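Local structure of unknown conserved protein BH2331 (Bacillus halodurans, 1VL5) at residues E185-F190 against E243-K248; V107-A112 against L136-N141. The protein probably transfers methyl groups from S-adenosylmethionine to a substrate not identified here. One frame throughout, in Å; residues are numbered along the deposited sequence.

Contact 1: E185-F190 against E243-K248; sequences EELHCF and ESILMK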
loop_
_atom_site.group_PDB
_atom_site.type_symbol
_atom_site.label_atom_id
_atom_site.label_comp_id
_atom_site.label_asym_id
_atom_site.label_seq_id
_atom_site.Cartn_x
_atom_site.Cartn_y
_atom_site.Cartn_z
ATOM N N GLU A 185 16.758 -2.224 -3.836
ATOM C CA GLU A 185 17.794 -1.311 -3.357
ATOM C C GLU A 185 17.612 -1.035 -1.877
ATOM O O GLU A 185 18.574 -1.067 -1.169
ATOM C CB GLU A 185 17.762 -0.010 -4.168
ATOM C CG GLU A 185 18.247 -0.233 -5.597
ATOM C CD GLU A 185 18.426 0.990 -6.424
ATOM O OE1 GLU A 185 17.972 2.085 -6.021
ATOM O OE2 GLU A 185 19.059 0.817 -7.507
ATOM N N GLU A 186 16.381 -0.751 -1.425
ATOM C CA GLU A 186 16.105 -0.353 -0.064
ATOM C C GLU A 186 14.761 -0.877 0.385
ATOM O O GLU A 186 13.777 -0.822 -0.359
ATOM C CB GLU A 186 16.064 1.189 0.115
ATOM C CG GLU A 186 17.286 1.901 -0.365
ATOM C CD GLU A 186 17.191 3.411 -0.153
ATOM O OE1 GLU A 186 16.769 3.796 0.961
ATOM O OE2 GLU A 186 17.579 4.170 -1.085
ATOM N N LEU A 187 14.747 -1.374 1.610
ATOM C CA LEU A 187 13.544 -1.822 2.336
ATOM C C LEU A 187 13.547 -1.103 3.699
ATOM O O LEU A 187 14.493 -1.217 4.446
ATOM C CB LEU A 187 13.537 -3.368 2.456
ATOM C CG LEU A 187 12.620 -3.950 3.558
ATOM C CD1 LEU A 187 11.212 -3.616 3.311
ATOM C CD2 LEU A 187 12.741 -5.489 3.722
ATOM N N HIS A 188 12.531 -0.280 3.965
ATOM C CA HIS A 188 12.376 0.449 5.233
ATOM C C HIS A 188 11.111 -0.084 5.898
ATOM O O HIS A 188 10.087 -0.278 5.220
ATOM C CB HIS A 188 12.236 1.956 4.948
ATOM C CG HIS A 188 13.444 2.543 4.280
ATOM N ND1 HIS A 188 14.419 3.218 4.983
ATOM C CD2 HIS A 188 13.855 2.527 2.984
ATOM C CE1 HIS A 188 15.368 3.606 4.143
ATOM N NE2 HIS A 188 15.042 3.216 2.922
ATOM N N CYS A 189 11.201 -0.417 7.185
ATOM C CA CYS A 189 10.071 -0.985 7.939
ATOM C C CYS A 189 9.637 -0.008 8.962
ATOM O O CYS A 189 10.475 0.662 9.527
ATOM C CB CYS A 189 10.484 -2.240 8.656
ATOM S SG CYS A 189 11.191 -3.396 7.582
ATOM N N PHE A 190 8.328 0.069 9.200
ATOM C CA PHE A 190 7.760 0.989 10.170
ATOM C C PHE A 190 6.703 0.288 10.980
ATOM O O PHE A 190 6.185 -0.700 10.563
ATOM C CB PHE A 190 7.078 2.127 9.455
ATOM C CG PHE A 190 7.951 2.824 8.455
ATOM C CD1 PHE A 190 8.100 2.332 7.192
ATOM C CD2 PHE A 190 8.666 3.949 8.818
ATOM C CE1 PHE A 190 8.903 2.972 6.281
ATOM C CE2 PHE A 190 9.510 4.560 7.919
ATOM C CZ PHE A 190 9.594 4.089 6.650
ATOM N N GLU A 243 2.854 -3.453 11.389
ATOM C CA GLU A 243 4.010 -3.129 10.541
ATOM C C GLU A 243 3.622 -2.696 9.102
ATOM O O GLU A 243 2.652 -3.177 8.513
ATOM C CB GLU A 243 4.951 -4.330 10.463
ATOM C CG GLU A 243 6.333 -3.977 9.869
ATOM C CD GLU A 243 7.184 -5.205 9.509
ATOM O OE1 GLU A 243 6.604 -6.203 8.979
ATOM O OE2 GLU A 243 8.447 -5.115 9.643
ATOM N N SER A 244 4.419 -1.784 8.535
ATOM C CA SER A 244 4.371 -1.523 7.115
ATOM C C SER A 244 5.767 -1.367 6.575
ATOM O O SER A 244 6.748 -1.160 7.321
ATOM C CB SER A 244 3.604 -0.211 6.837
ATOM O OG SER A 244 4.287 0.842 7.436
ATOM N N ILE A 245 5.822 -1.399 5.257
ATOM C CA ILE A 245 7.066 -1.275 4.542
ATOM C C ILE A 245 7.021 -0.317 3.379
ATOM O O ILE A 245 5.958 -0.019 2.818
ATOM C CB ILE A 245 7.537 -2.663 4.013
ATOM C CG1 ILE A 245 6.458 -3.292 3.163
ATOM C CG2 ILE A 245 7.886 -3.601 5.245
ATOM C CD1 ILE A 245 6.813 -4.667 2.637
ATOM N N LEU A 246 8.221 0.110 3.010
ATOM C CA LEU A 246 8.492 0.905 1.835
ATOM C C LEU A 246 9.693 0.270 1.148
ATOM O O LEU A 246 10.797 0.220 1.731
ATOM C CB LEU A 246 8.815 2.347 2.270
ATOM C CG LEU A 246 9.049 3.570 1.363
ATOM C CD1 LEU A 246 9.499 4.697 2.248
ATOM C CD2 LEU A 246 10.086 3.371 0.360
HETATM N N MSE A 247 9.467 -0.181 -0.095
HETATM C CA MSE A 247 10.508 -0.734 -0.946
HETATM C C MSE A 247 10.793 0.118 -2.198
HETATM O O MSE A 247 9.865 0.664 -2.812
HETATM C CB MSE A 247 10.155 -2.180 -1.293
HETATM C CG MSE A 247 10.032 -3.056 -0.103
HETATM SE SE MSE A 247 9.226 -4.806 -0.598
HETATM C CE MSE A 247 7.505 -4.095 -0.834
ATOM N N LYS A 248 12.085 0.316 -2.472
ATOM C CA LYS A 248 12.606 0.924 -3.672
ATOM C C LYS A 248 13.341 -0.200 -4.385
ATOM O O LYS A 248 14.356 -0.696 -3.864
ATOM C CB LYS A 248 13.603 2.047 -3.308
ATOM C CG LYS A 248 14.181 2.844 -4.479
ATOM C CD LYS A 248 15.292 3.797 -3.997
ATOM C CE LYS A 248 15.848 4.617 -5.082
ATOM N NZ LYS A 248 15.048 5.833 -5.403
#

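Contact 2: V107-A112 against L136-N141; sequences VTCRIA and LLLVDN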
loop_
_atom_site.group_PDB
_atom_site.type_symbol
_atom_site.label_atom_id
_atom_site.label_comp_id
_atom_site.label_asym_id
_atom_site.label_seq_id
_atom_site.Cartn_x
_atom_site.Cartn_y
_atom_site.Cartn_z
ATOM N N VAL A 107 7.176 3.703 -11.040
ATOM C CA VAL A 107 5.854 3.203 -10.723
ATOM C C VAL A 107 5.736 3.302 -9.224
ATOM O O VAL A 107 6.606 2.810 -8.506
ATOM C CB VAL A 107 5.631 1.743 -11.193
ATOM C CG1 VAL A 107 4.267 1.246 -10.768
ATOM C CG2 VAL A 107 5.737 1.632 -12.672
ATOM N N THR A 108 4.669 3.934 -8.757
ATOM C CA THR A 108 4.342 3.962 -7.346
ATOM C C THR A 108 3.070 3.199 -7.029
ATOM O O THR A 108 2.133 3.131 -7.844
ATOM C CB THR A 108 4.167 5.414 -6.787
ATOM O OG1 THR A 108 3.325 6.233 -7.635
ATOM C CG2 THR A 108 5.455 6.061 -6.636
ATOM N N CYS A 109 3.020 2.638 -5.831
ATOM C CA CYS A 109 1.841 1.928 -5.366
ATOM C C CYS A 109 1.839 1.901 -3.831
ATOM O O CYS A 109 2.702 1.284 -3.229
ATOM C CB CYS A 109 1.836 0.489 -5.875
ATOM S SG CYS A 109 0.284 -0.330 -5.557
ATOM N N ARG A 110 0.892 2.618 -3.229
ATOM C CA ARG A 110 0.881 2.857 -1.813
ATOM C C ARG A 110 -0.447 2.398 -1.174
ATOM O O ARG A 110 -1.524 2.775 -1.630
ATOM C CB ARG A 110 1.150 4.327 -1.550
ATOM C CG ARG A 110 1.112 4.732 -0.047
ATOM C CD ARG A 110 1.728 6.058 0.192
ATOM N NE ARG A 110 2.036 6.263 1.606
ATOM C CZ ARG A 110 1.145 6.572 2.543
ATOM N NH1 ARG A 110 -0.146 6.709 2.262
ATOM N NH2 ARG A 110 1.562 6.718 3.790
ATOM N N ILE A 111 -0.328 1.580 -0.125
ATOM C CA ILE A 111 -1.442 1.060 0.695
ATOM C C ILE A 111 -2.583 0.461 -0.131
ATOM O O ILE A 111 -3.754 0.686 0.156
ATOM C CB ILE A 111 -1.977 2.107 1.758
ATOM C CG1 ILE A 111 -2.536 3.349 1.074
ATOM C CG2 ILE A 111 -0.875 2.541 2.742
ATOM C CD1 ILE A 111 -3.550 4.066 1.899
ATOM N N ALA A 112 -2.220 -0.275 -1.180
ATOM C CA ALA A 112 -3.189 -0.749 -2.142
ATOM C C ALA A 112 -2.967 -2.191 -2.511
ATOM O O ALA A 112 -3.914 -2.865 -2.884
ATOM C CB ALA A 112 -3.188 0.181 -3.458
ATOM N N LEU A 136 10.514 0.970 -8.944
ATOM C CA LEU A 136 9.234 0.716 -8.305
ATOM C C LEU A 136 9.368 1.153 -6.856
ATOM O O LEU A 136 10.276 0.740 -6.174
ATOM C CB LEU A 136 8.890 -0.774 -8.356
ATOM C CG LEU A 136 7.713 -1.211 -7.494
ATOM C CD1 LEU A 136 6.395 -0.640 -7.931
ATOM C CD2 LEU A 136 7.688 -2.776 -7.500
ATOM N N LEU A 137 8.403 1.949 -6.406
ATOM C CA LEU A 137 8.272 2.371 -5.040
ATOM C C LEU A 137 6.969 1.791 -4.514
ATOM O O LEU A 137 5.892 2.239 -4.876
ATOM C CB LEU A 137 8.286 3.915 -5.002
ATOM C CG LEU A 137 9.661 4.539 -5.346
ATOM C CD1 LEU A 137 9.520 5.978 -5.826
ATOM C CD2 LEU A 137 10.654 4.501 -4.207
ATOM N N LEU A 138 7.067 0.825 -3.601
ATOM C CA LEU A 138 5.914 0.100 -3.104
ATOM C C LEU A 138 5.812 0.205 -1.608
ATOM O O LEU A 138 6.790 -0.053 -0.900
ATOM C CB LEU A 138 6.048 -1.357 -3.517
ATOM C CG LEU A 138 5.028 -2.431 -3.116
ATOM C CD1 LEU A 138 3.656 -2.134 -3.626
ATOM C CD2 LEU A 138 5.495 -3.771 -3.661
ATOM N N VAL A 139 4.626 0.608 -1.133
ATOM C CA VAL A 139 4.341 0.847 0.271
ATOM C C VAL A 139 3.072 0.068 0.609
ATOM O O VAL A 139 2.083 0.126 -0.137
ATOM C CB VAL A 139 4.121 2.344 0.605
ATOM C CG1 VAL A 139 3.581 2.494 2.038
ATOM C CG2 VAL A 139 5.399 3.119 0.491
ATOM N N ASP A 140 3.146 -0.733 1.670
ATOM C CA ASP A 140 2.017 -1.487 2.127
ATOM C C ASP A 140 2.242 -1.977 3.537
ATOM O O ASP A 140 3.356 -2.033 4.034
ATOM C CB ASP A 140 1.767 -2.701 1.199
ATOM C CG ASP A 140 0.268 -3.077 1.094
ATOM O OD1 ASP A 140 -0.590 -2.287 1.534
ATOM O OD2 ASP A 140 -0.014 -4.184 0.604
ATOM N N ASN A 141 1.160 -2.449 4.135
ATOM C CA ASN A 141 1.227 -3.187 5.399
ATOM C C ASN A 141 1.751 -4.546 5.127
ATOM O O ASN A 141 1.531 -5.093 4.046
ATOM C CB ASN A 141 -0.139 -3.334 6.014
ATOM C CG ASN A 141 -0.861 -2.027 6.064
ATOM O OD1 ASN A 141 -0.382 -1.054 6.674
ATOM N ND2 ASN A 141 -2.005 -1.971 5.370
HETATM O O HOH W 1 0.544 -0.828 -2.187
#

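Contact 1: E185-F190 against E243-K248
K248 lays its aliphatic chain beside that of E186, the two running the same way from one face of the sheet, with CD of K248 3.7 Å from OE2 of E186. The strands are an antiparallel pair that closes one side of the Rossmann-like methyltransferase sheet, and a classic beta bulge interrupts them where E185 and E186 both face K248. There K248 O accepts two backbone N-H groups, from E185 N at 2.8 Å and from E186 N at 3.2 Å, both in the carbonyl plane. With CG anti to the backbone N (chi1 -177°) the lysine runs straight to CE, then bends at its last torsion (83°), and NZ bonds to Q135 and the carbonyl of I32, while E185 forms a salt bridge with R250. E186 instead turns its other oxygen to H188: NE2 of the histidine meets OE1 of E186 at 2.7 Å, the acceptor almost in the ring plane and approached on its anti side, 19° out of the carboxylate plane. With an alanine for E186, the imidazole would probably lose its carboxylate partner and turn more freely, and CD of K248 one of its two carboxylate neighbours. Helix 26-33 lies against this face, touching E186, H188, F190 and L246. On the opposite face, CD1 of L187 touches CG of the selenomethionine M247 at 3.7 Å and CG2 of I245, and W173 packs on both. Toward the far end, the F190 ring presents its edge to L246, CE1 lying 4.1 Å from CB, and CB of F190 rests 3.7 Å from OG of S244.

Contact 2: V107-A112 against L136-N141
This is a parallel strand pairing deep in the central sheet, joining strand 104-110 to strand 134-142 close to the centre of the chain. The strand directions differ by only 6°, and backbone bonds alternate between them: V107 O takes the N-H of L137, C109 N gives to L137 O, and C109 O takes the N-H of V139 at 2.9 Å. On one face, CD1 of L136 comes toward strand 104-110, 4.0 Å from CG1 of V107, the two side chains crossing at an angle, and CD1 of L138 comes within 3.9 Å of CB of C109. On the other, CG2 of T108 meets CB of L137 at 3.9 Å, while the T108 hydroxyl bonds to D43. The helix 119-129 connecting the two strands makes this a beta-alpha-beta crossover of the Rossmann-like fold expected of S-adenosylmethionine-dependent methyltransferases. Further along, R110 and V139 lie side by side; with CG of the arginine anti to its N (chi1 178°), that methylene sits 3.9 Å from both CB and CG1 of the valine, and the guanidinium continues to the carbonyl of S24. Past R110 the chain leaves the sheet. I111 N still bonds to V139 O, but from above the carbonyl plane, 45° out of it, and a water donates to the same oxygen at 2.7 Å while accepting from A112 N, so V139 O accepts two hydrogen bonds where the strand opens into a loop. Beside this turn, OD1 of D140 approaches CA of I111 to 3.6 Å and takes a hydrogen bond from H114.

Overall arrangement
Contacts 1 and 2 are successive pairings in one mixed sheet, their centres 10 Å apart, and they meet where strand 236-250 runs antiparallel to strand 134-142. A probable hydrogen bond of 2.8 Å joins M247 N to L138 O. Another, also 2.8 Å, joins I245 N to D140 O. CG1 of V139 packs 3.5 Å from the backbone O of I245. Strand order is therefore 104-110, 134-142, 236-250, 183-195: contact 2 belongs to the parallel core, contact 1 to its antiparallel margin. S24 touches both, through R110 and V139 in one and F190, S244 and L246 in the other. T108 lies near, without touching, residues G47, G49 and A52, which may form the glycine-rich cofactor motif of Rossmann-like methyltransferases.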